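Local coordinates for Bse634I restriction endonuclease (PDB 1KNV), which is a type II restriction endonuclease of the PD-(D/E)XK class that probably cleaves DNA with the help of bound metal ions, at residues 27-39 against 164-176. Residues are numbered along the deposited sequence; the frame is centred on the assembly and turned at random.
Sequences FNALIELYHHQTP and INKLTHENIDVAL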
loop_
_atom_site.group_PDB
_atom_site.type_symbol
_atom_site.label_atom_id
_atom_site.label_comp_id
_atom_site.label_asym_id
_atom_site.label_seq_id
_atom_site.Cartn_x
_atom_site.Cartn_y
_atom_site.Cartn_z
ATOM N N PHE B 27 -35.497 16.579 -29.985
ATOM C CA PHE B 27 -34.829 16.096 -31.182
ATOM C C PHE B 27 -35.411 16.645 -32.472
ATOM O O PHE B 27 -34.675 16.894 -33.427
ATOM C CB PHE B 27 -34.833 14.568 -31.168
ATOM C CG PHE B 27 -34.201 13.988 -29.932
ATOM C CD1 PHE B 27 -34.843 12.999 -29.202
ATOM C CD2 PHE B 27 -32.966 14.458 -29.482
ATOM C CE1 PHE B 27 -34.267 12.482 -28.035
ATOM C CE2 PHE B 27 -32.383 13.949 -28.322
ATOM C CZ PHE B 27 -33.034 12.961 -27.597
ATOM N N ASN B 28 -36.724 16.845 -32.511
ATOM C CA ASN B 28 -37.344 17.401 -33.710
ATOM C C ASN B 28 -36.966 18.872 -33.814
ATOM O O ASN B 28 -36.837 19.414 -34.911
ATOM C CB ASN B 28 -38.867 17.253 -33.671
ATOM C CG ASN B 28 -39.310 15.801 -33.619
ATOM O OD1 ASN B 28 -38.690 14.921 -34.226
ATOM N ND2 ASN B 28 -40.400 15.547 -32.904
ATOM N N ALA B 29 -36.782 19.513 -32.667
ATOM C CA ALA B 29 -36.400 20.915 -32.646
ATOM C C ALA B 29 -35.030 21.040 -33.292
ATOM O O ALA B 29 -34.798 21.939 -34.104
ATOM C CB ALA B 29 -36.350 21.432 -31.213
ATOM N N LEU B 30 -34.128 20.126 -32.935
ATOM C CA LEU B 30 -32.764 20.130 -33.465
ATOM C C LEU B 30 -32.721 19.934 -34.970
ATOM O O LEU B 30 -32.062 20.687 -35.686
ATOM C CB LEU B 30 -31.929 19.039 -32.796
ATOM C CG LEU B 30 -31.473 19.321 -31.368
ATOM C CD1 LEU B 30 -30.862 18.079 -30.785
ATOM C CD2 LEU B 30 -30.472 20.450 -31.362
ATOM N N ILE B 31 -33.417 18.911 -35.441
ATOM C CA ILE B 31 -33.452 18.605 -36.861
ATOM C C ILE B 31 -34.044 19.760 -37.663
ATOM O O ILE B 31 -33.483 20.179 -38.676
ATOM C CB ILE B 31 -34.268 17.331 -37.113
ATOM C CG1 ILE B 31 -33.674 16.181 -36.303
ATOM C CG2 ILE B 31 -34.263 16.993 -38.591
ATOM C CD1 ILE B 31 -34.436 14.908 -36.435
ATOM N N GLU B 32 -35.179 20.270 -37.191
ATOM C CA GLU B 32 -35.867 21.376 -37.839
ATOM C C GLU B 32 -34.989 22.611 -37.949
ATOM O O GLU B 32 -35.102 23.361 -38.914
ATOM C CB GLU B 32 -37.160 21.723 -37.075
ATOM C CG GLU B 32 -38.354 20.846 -37.459
ATOM C CD GLU B 32 -39.536 21.040 -36.523
ATOM O OE1 GLU B 32 -39.693 22.166 -36.002
ATOM O OE2 GLU B 32 -40.298 20.069 -36.323
ATOM N N LEU B 33 -34.115 22.826 -36.975
ATOM C CA LEU B 33 -33.269 24.011 -37.017
ATOM C C LEU B 33 -31.857 23.726 -37.529
ATOM O O LEU B 33 -31.061 24.647 -37.698
ATOM C CB LEU B 33 -33.189 24.668 -35.649
ATOM C CG LEU B 33 -34.465 25.229 -35.060
ATOM C CD1 LEU B 33 -34.178 25.893 -33.725
ATOM C CD2 LEU B 33 -35.012 26.209 -36.051
ATOM N N TYR B 34 -31.550 22.461 -37.808
ATOM C CA TYR B 34 -30.228 22.121 -38.328
ATOM C C TYR B 34 -30.253 21.163 -39.517
ATOM O O TYR B 34 -29.541 20.161 -39.550
ATOM C CB TYR B 34 -29.336 21.570 -37.216
ATOM C CG TYR B 34 -29.135 22.560 -36.085
ATOM C CD1 TYR B 34 -29.948 22.535 -34.959
ATOM C CD2 TYR B 34 -28.162 23.542 -36.165
ATOM C CE1 TYR B 34 -29.796 23.470 -33.939
ATOM C CE2 TYR B 34 -28.007 24.481 -35.155
ATOM C CZ TYR B 34 -28.830 24.433 -34.051
ATOM O OH TYR B 34 -28.690 25.363 -33.047
ATOM N N HIS B 35 -31.066 21.508 -40.509
ATOM C CA HIS B 35 -31.188 20.725 -41.727
ATOM C C HIS B 35 -29.956 20.886 -42.597
ATOM O O HIS B 35 -29.686 20.032 -43.433
ATOM C CB HIS B 35 -32.397 21.181 -42.554
ATOM C CG HIS B 35 -33.686 20.520 -42.180
ATOM N ND1 HIS B 35 -34.536 21.026 -41.218
ATOM C CD2 HIS B 35 -34.290 19.407 -42.663
ATOM C CE1 HIS B 35 -35.608 20.259 -41.129
ATOM N NE2 HIS B 35 -35.484 19.268 -41.996
ATOM N N HIS B 36 -29.214 21.976 -42.414
ATOM C CA HIS B 36 -28.049 22.207 -43.258
ATOM C C HIS B 36 -26.720 22.496 -42.576
ATOM O O HIS B 36 -25.714 22.724 -43.248
ATOM C CB HIS B 36 -28.354 23.324 -44.262
ATOM C CG HIS B 36 -29.452 22.987 -45.228
ATOM N ND1 HIS B 36 -30.784 22.987 -44.876
ATOM C CD2 HIS B 36 -29.407 22.621 -46.532
ATOM C CE1 HIS B 36 -31.516 22.637 -45.919
ATOM N NE2 HIS B 36 -30.704 22.409 -46.936
ATOM N N GLN B 37 -26.696 22.482 -41.254
ATOM C CA GLN B 37 -25.450 22.740 -40.546
ATOM C C GLN B 37 -25.518 22.234 -39.117
ATOM O O GLN B 37 -26.601 21.947 -38.599
ATOM C CB GLN B 37 -25.161 24.238 -40.509
ATOM C CG GLN B 37 -26.128 25.011 -39.621
ATOM C CD GLN B 37 -25.622 26.396 -39.272
ATOM O OE1 GLN B 37 -25.442 27.236 -40.150
ATOM N NE2 GLN B 37 -25.384 26.640 -37.982
ATOM N N THR B 38 -24.358 22.120 -38.484
ATOM C CA THR B 38 -24.310 21.702 -37.094
ATOM C C THR B 38 -24.116 22.980 -36.296
ATOM O O THR B 38 -23.611 23.976 -36.811
ATOM C CB THR B 38 -23.144 20.727 -36.803
ATOM O OG1 THR B 38 -21.933 21.230 -37.383
ATOM C CG2 THR B 38 -23.460 19.336 -37.352
ATOM N N PRO B 39 -24.533 22.975 -35.029
ATOM C CA PRO B 39 -24.407 24.142 -34.149
ATOM C C PRO B 39 -23.005 24.761 -34.142
ATOM O O PRO B 39 -22.004 24.049 -34.090
ATOM C CB PRO B 39 -24.804 23.575 -32.792
ATOM C CG PRO B 39 -25.843 22.540 -33.164
ATOM C CD PRO B 39 -25.199 21.855 -34.338
ATOM N N ILE B 164 -20.629 14.673 -39.273
ATOM C CA ILE B 164 -22.042 15.021 -39.219
ATOM C C ILE B 164 -22.139 16.493 -39.621
ATOM O O ILE B 164 -21.683 17.380 -38.900
ATOM C CB ILE B 164 -22.614 14.800 -37.796
ATOM C CG1 ILE B 164 -22.624 13.301 -37.475
ATOM C CG2 ILE B 164 -24.015 15.376 -37.683
ATOM C CD1 ILE B 164 -22.965 12.977 -36.029
ATOM N N ASN B 165 -22.725 16.735 -40.785
ATOM C CA ASN B 165 -22.862 18.082 -41.320
ATOM C C ASN B 165 -24.212 18.708 -41.073
ATOM O O ASN B 165 -24.405 19.896 -41.321
ATOM C CB ASN B 165 -22.597 18.049 -42.812
ATOM C CG ASN B 165 -21.210 17.580 -43.125
ATOM O OD1 ASN B 165 -20.946 17.056 -44.207
ATOM N ND2 ASN B 165 -20.298 17.773 -42.177
ATOM N N LYS B 166 -25.152 17.901 -40.602
ATOM C CA LYS B 166 -26.493 18.373 -40.311
ATOM C C LYS B 166 -27.149 17.344 -39.420
ATOM O O LYS B 166 -26.837 16.157 -39.503
ATOM C CB LYS B 166 -27.275 18.571 -41.614
ATOM C CG LYS B 166 -27.145 17.424 -42.608
ATOM C CD LYS B 166 -28.158 16.319 -42.343
ATOM C CE LYS B 166 -29.581 16.756 -42.714
ATOM N NZ LYS B 166 -29.760 16.957 -44.183
ATOM N N LEU B 167 -28.052 17.799 -38.560
ATOM C CA LEU B 167 -28.724 16.908 -37.626
ATOM C C LEU B 167 -29.938 16.193 -38.196
ATOM O O LEU B 167 -30.789 16.798 -38.856
ATOM C CB LEU B 167 -29.126 17.687 -36.374
ATOM C CG LEU B 167 -27.986 18.431 -35.680
ATOM C CD1 LEU B 167 -28.502 19.044 -34.395
ATOM C CD2 LEU B 167 -26.824 17.474 -35.405
ATOM N N THR B 168 -30.006 14.894 -37.924
ATOM C CA THR B 168 -31.095 14.034 -38.370
ATOM C C THR B 168 -31.416 13.044 -37.233
ATOM O O THR B 168 -30.572 12.823 -36.367
ATOM C CB THR B 168 -30.697 13.236 -39.651
ATOM O OG1 THR B 168 -29.743 12.213 -39.324
ATOM C CG2 THR B 168 -30.067 14.165 -40.681
ATOM N N HIS B 169 -32.581 12.501 -37.239
ATOM C CA HIS B 169 -32.977 11.533 -36.187
ATOM C C HIS B 169 -31.968 10.400 -36.139
ATOM O O HIS B 169 -31.694 9.850 -35.074
ATOM C CB HIS B 169 -34.370 10.959 -36.461
ATOM C CG HIS B 169 -35.492 11.816 -35.960
ATOM N ND1 HIS B 169 -36.649 12.023 -36.680
ATOM C CD2 HIS B 169 -35.637 12.509 -34.806
ATOM C CE1 HIS B 169 -37.457 12.815 -35.993
ATOM N NE2 HIS B 169 -36.864 13.123 -34.855
ATOM N N GLU B 170 -31.406 10.063 -37.283
ATOM C CA GLU B 170 -30.436 8.991 -37.364
ATOM C C GLU B 170 -29.033 9.293 -36.818
ATOM O O GLU B 170 -28.523 8.534 -35.991
ATOM C CB GLU B 170 -30.334 8.487 -38.799
ATOM C CG GLU B 170 -29.587 7.170 -38.935
ATOM C CD GLU B 170 -29.469 6.715 -40.385
ATOM O OE1 GLU B 170 -30.243 7.215 -41.233
ATOM O OE2 GLU B 170 -28.612 5.850 -40.682
ATOM N N ASN B 171 -28.393 10.376 -37.251
ATOM C CA ASN B 171 -27.059 10.616 -36.728
ATOM C C ASN B 171 -27.075 11.071 -35.268
ATOM O O ASN B 171 -26.083 10.917 -34.553
ATOM C CB ASN B 171 -26.244 11.569 -37.631
ATOM C CG ASN B 171 -26.855 12.934 -37.770
ATOM O OD1 ASN B 171 -27.730 13.315 -37.003
ATOM N ND2 ASN B 171 -26.376 13.697 -38.751
ATOM N N ILE B 172 -28.206 11.602 -34.810
ATOM C CA ILE B 172 -28.325 12.006 -33.415
ATOM C C ILE B 172 -28.427 10.739 -32.561
ATOM O O ILE B 172 -27.765 10.612 -31.536
ATOM C CB ILE B 172 -29.574 12.859 -33.169
ATOM C CG1 ILE B 172 -29.376 14.247 -33.758
ATOM C CG2 ILE B 172 -29.845 12.977 -31.679
ATOM C CD1 ILE B 172 -30.551 15.166 -33.528
ATOM N N ASP B 173 -29.261 9.801 -32.995
ATOM C CA ASP B 173 -29.438 8.544 -32.279
ATOM C C ASP B 173 -28.104 7.783 -32.211
ATOM O O ASP B 173 -27.752 7.206 -31.182
ATOM C CB ASP B 173 -30.510 7.692 -32.983
ATOM C CG ASP B 173 -30.669 6.307 -32.361
ATOM O OD1 ASP B 173 -31.088 6.224 -31.188
ATOM O OD2 ASP B 173 -30.369 5.296 -33.043
ATOM N N VAL B 174 -27.357 7.789 -33.307
ATOM C CA VAL B 174 -26.076 7.099 -33.342
ATOM C C VAL B 174 -25.076 7.726 -32.369
ATOM O O VAL B 174 -24.298 7.021 -31.718
ATOM C CB VAL B 174 -25.487 7.117 -34.766
ATOM C CG1 VAL B 174 -24.028 6.708 -34.745
ATOM C CG2 VAL B 174 -26.261 6.163 -35.641
ATOM N N ALA B 175 -25.099 9.051 -32.269
ATOM C CA ALA B 175 -24.186 9.761 -31.381
ATOM C C ALA B 175 -24.528 9.538 -29.907
ATOM O O ALA B 175 -23.652 9.577 -29.046
ATOM C CB ALA B 175 -24.206 11.255 -31.702
ATOM N N LEU B 176 -25.802 9.286 -29.623
ATOM C CA LEU B 176 -26.246 9.093 -28.250
ATOM C C LEU B 176 -26.302 7.644 -27.769
ATOM O O LEU B 176 -26.608 7.396 -26.600
ATOM C CB LEU B 176 -27.623 9.746 -28.054
ATOM C CG LEU B 176 -27.708 11.271 -28.222
ATOM C CD1 LEU B 176 -29.151 11.728 -28.054
ATOM C CD2 LEU B 176 -26.804 11.960 -27.194
#
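I164 meets T38 methyl to methyl, CG2 to CG2 at 4.0 Å. Next along the chain, the carbonyl O of N165 takes a CA-H...O contact from Q37. K166 curls through three bent torsions round the carbonyl of H35, and its NZ gives a weak bond to H35 O. L167 has the largest share of the contact. Its backbone N donates to Y34 O at 3.0 Å, in the carbonyl plane, just past the last turn of helix 26-33. Its side chain runs alongside that of Y34, pointing the same way, with CG 3.7 Å from Y34 CB. CD1 of L167 also reaches L30 CB and P39 CD. I31 keeps CG1 anti to its carbonyl carbon (chi1 -57°), which sets CG2 3.5 Å from L167 O and CG1 4.3 Å from I172 CD1. An alanine in place of I31 is likely to open a gap between L167 O and I172. T168 and N171 form a capping box that starts helix 169-176, and N171 ND2 also binds K166 O, which ties the preceding loop to the helix. In the modelled one of its two conformers, H169 gives a weak, bent bond from NE2 to N28 OD1, while N28 ND2 is held by the backbone of N9. I172 sets CD1 against L30 CD1 and CG2 near the F27 ring. L176 CD1 touches F27 CE2 at 3.9 Å. The axes of helix segments 27-33 and 169-176 come within 10.5 Å, with N-to-C directions 127° apart. The contact thus joins helix 26-33 and its following loop to the start of helix 169-176. L30 also packs on helices 43-60 and 68-93, and I164 and V174 rest on 68-93. The L176 side chain is about 10 Å from those of D146 and L197, the latter on strand 191-198; both bind calcium in a known structure of this protein, though none is bound to this chain here.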